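Response regulator receiver protein (Dyadobacter fermentans, PDB 4XLT) probably acts as a phosphorylation-controlled signalling switch of two-component systems, receiving a phosphoryl group on an aspartate of its CheY-like receiver domain. Local coordinates at residues F6-D11 against V56-L61. Residues are numbered along the deposited sequence; the frame is centred on the assembly and turned at random.
Sequences FIIVDD and VILLDL
Val56 CB sits 3.8 Å from the centroid of the Phe6 ring and 15° off its normal, which identifies a CH-pi contact over the face. Both methyls of Val56 lie over that same face, CG1 3.6 Å from Phe6 CE2 and CG2 nearest Phe6 CZ, while Leu58 CD1 stands at the ring edge. Replacing Phe6 by alanine removes the ring and is likely to leave Val56 and Leu58 without this apolar cover, with a gap toward Leu23 of helix 13-25. On the other face of the sheet, Leu59 lies alongside Val9; its CG is anti to the backbone N (chi1 175°), and the chain brings CD1 to 3.7 Å from Val9 CB. The strands that carry these side chains, 4-9 and 54-60, run parallel as neighbours, inner strands of the five-stranded parallel sheet of the (βα)5 CheY-like receiver fold, 54-60 being the middle one. Four backbone bonds fix their register, from Ile7 N to Val56 O (2.8 Å) through to Asp60 N to Val9 O (2.9 Å). Where the strands end, carboxylates gather: those of Asp10 and Asp60 stack with planes 13° apart, Asp10 OD2 lying 3.9 Å from Asp60 OD1. Lys115 NZ forms salt bridges to both of these oxygens. Asp11 OD1 comes within 3.5 Å of Asp60 OD2, adding a third carboxylate beside Asp60, the predicted phosphorylation site, which is unmodified here.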
loop_
_atom_site.group_PDB
_atom_site.type_symbol
_atom_site.label_atom_id
_atom_site.label_comp_id
_atom_site.label_asym_id
_atom_site.label_seq_id
_atom_site.Cartn_x
_atom_site.Cartn_y
_atom_site.Cartn_z
ATOM N N PHE A 6 2.921 -19.163 7.883
ATOM C CA PHE A 6 4.219 -19.086 7.231
ATOM C C PHE A 6 4.194 -19.762 5.870
ATOM O O PHE A 6 3.711 -20.883 5.722
ATOM C CB PHE A 6 5.303 -19.708 8.108
ATOM C CG PHE A 6 5.922 -18.744 9.080
ATOM C CD1 PHE A 6 5.223 -18.322 10.196
ATOM C CD2 PHE A 6 7.207 -18.265 8.877
ATOM C CE1 PHE A 6 5.791 -17.440 11.099
ATOM C CE2 PHE A 6 7.783 -17.381 9.773
ATOM C CZ PHE A 6 7.073 -16.967 10.886
ATOM N N ILE A 7 4.713 -19.056 4.876
ATOM C CA ILE A 7 4.830 -19.590 3.532
ATOM C C ILE A 7 6.294 -19.609 3.124
ATOM O O ILE A 7 6.948 -18.568 3.088
ATOM C CB ILE A 7 4.017 -18.760 2.526
ATOM C CG1 ILE A 7 2.532 -18.787 2.899
ATOM C CG2 ILE A 7 4.233 -19.273 1.108
ATOM C CD1 ILE A 7 1.665 -17.902 2.037
ATOM N N ILE A 8 6.813 -20.796 2.835
ATOM C CA ILE A 8 8.194 -20.923 2.396
ATOM C C ILE A 8 8.235 -21.231 0.906
ATOM O O ILE A 8 7.523 -22.113 0.425
ATOM C CB ILE A 8 8.946 -22.020 3.174
ATOM C CG1 ILE A 8 8.692 -21.878 4.676
ATOM C CG2 ILE A 8 10.437 -21.955 2.881
ATOM C CD1 ILE A 8 9.286 -23.001 5.508
ATOM N N VAL A 9 9.060 -20.482 0.180
ATOM C CA VAL A 9 9.232 -20.670 -1.256
ATOM C C VAL A 9 10.700 -20.937 -1.559
ATOM O O VAL A 9 11.526 -20.027 -1.497
ATOM C CB VAL A 9 8.755 -19.441 -2.059
ATOM C CG1 VAL A 9 8.783 -19.740 -3.551
ATOM C CG2 VAL A 9 7.359 -19.025 -1.622
ATOM N N ASP A 10 11.022 -22.186 -1.879
ATOM C CA ASP A 10 12.409 -22.591 -2.099
ATOM C C ASP A 10 12.484 -23.728 -3.119
ATOM O O ASP A 10 11.744 -24.708 -3.025
ATOM C CB ASP A 10 13.054 -23.014 -0.773
ATOM C CG ASP A 10 14.579 -23.015 -0.823
ATOM O OD1 ASP A 10 15.162 -23.340 -1.882
ATOM O OD2 ASP A 10 15.199 -22.693 0.212
ATOM N N ASP A 11 13.378 -23.595 -4.094
ATOM C CA ASP A 11 13.539 -24.621 -5.121
ATOM C C ASP A 11 14.282 -25.834 -4.570
ATOM O O ASP A 11 14.219 -26.924 -5.142
ATOM C CB ASP A 11 14.281 -24.062 -6.336
ATOM C CG ASP A 11 15.706 -23.662 -6.012
ATOM O OD1 ASP A 11 15.933 -23.107 -4.916
ATOM O OD2 ASP A 11 16.599 -23.907 -6.850
ATOM N N VAL A 56 3.780 -14.581 7.000
ATOM C CA VAL A 56 5.187 -14.378 6.700
ATOM C C VAL A 56 5.591 -15.243 5.506
ATOM O O VAL A 56 5.309 -16.439 5.477
ATOM C CB VAL A 56 6.079 -14.715 7.915
ATOM C CG1 VAL A 56 7.549 -14.525 7.572
ATOM C CG2 VAL A 56 5.694 -13.857 9.107
ATOM N N ILE A 57 6.242 -14.634 4.521
ATOM C CA ILE A 57 6.729 -15.377 3.367
ATOM C C ILE A 57 8.254 -15.394 3.329
ATOM O O ILE A 57 8.896 -14.345 3.290
ATOM C CB ILE A 57 6.202 -14.790 2.046
ATOM C CG1 ILE A 57 4.672 -14.825 2.021
ATOM C CG2 ILE A 57 6.776 -15.557 0.863
ATOM C CD1 ILE A 57 4.060 -14.370 0.707
ATOM N N LEU A 58 8.824 -16.595 3.345
ATOM C CA LEU A 58 10.266 -16.764 3.234
ATOM C C LEU A 58 10.623 -17.191 1.817
ATOM O O LEU A 58 10.309 -18.302 1.390
ATOM C CB LEU A 58 10.774 -17.786 4.250
ATOM C CG LEU A 58 10.374 -17.538 5.705
ATOM C CD1 LEU A 58 11.024 -18.569 6.615
ATOM C CD2 LEU A 58 10.734 -16.124 6.142
ATOM N N LEU A 59 11.273 -16.293 1.090
ATOM C CA LEU A 59 11.562 -16.509 -0.318
ATOM C C LEU A 59 13.055 -16.703 -0.553
ATOM O O LEU A 59 13.869 -15.877 -0.140
ATOM C CB LEU A 59 11.041 -15.330 -1.139
ATOM C CG LEU A 59 11.354 -15.339 -2.632
ATOM C CD1 LEU A 59 10.590 -16.450 -3.329
ATOM C CD2 LEU A 59 11.032 -13.985 -3.241
ATOM N N ASP A 60 13.419 -17.800 -1.209
ATOM C CA ASP A 60 14.824 -18.061 -1.491
ATOM C C ASP A 60 15.328 -17.164 -2.614
ATOM O O ASP A 60 14.614 -16.899 -3.582
ATOM C CB ASP A 60 15.049 -19.529 -1.851
ATOM C CG ASP A 60 16.482 -19.813 -2.257
ATOM O OD1 ASP A 60 17.367 -19.827 -1.375
ATOM O OD2 ASP A 60 16.725 -20.017 -3.465
ATOM N N LEU A 61 16.566 -16.701 -2.475
ATOM C CA LEU A 61 17.176 -15.799 -3.446
ATOM C C LEU A 61 17.552 -16.500 -4.754
ATOM O O LEU A 61 16.976 -16.218 -5.805
ATOM C CB LEU A 61 18.411 -15.136 -2.837
ATOM C CG LEU A 61 19.085 -14.073 -3.702
ATOM C CD1 LEU A 61 18.077 -13.005 -4.081
ATOM C CD2 LEU A 61 20.270 -13.464 -2.971
#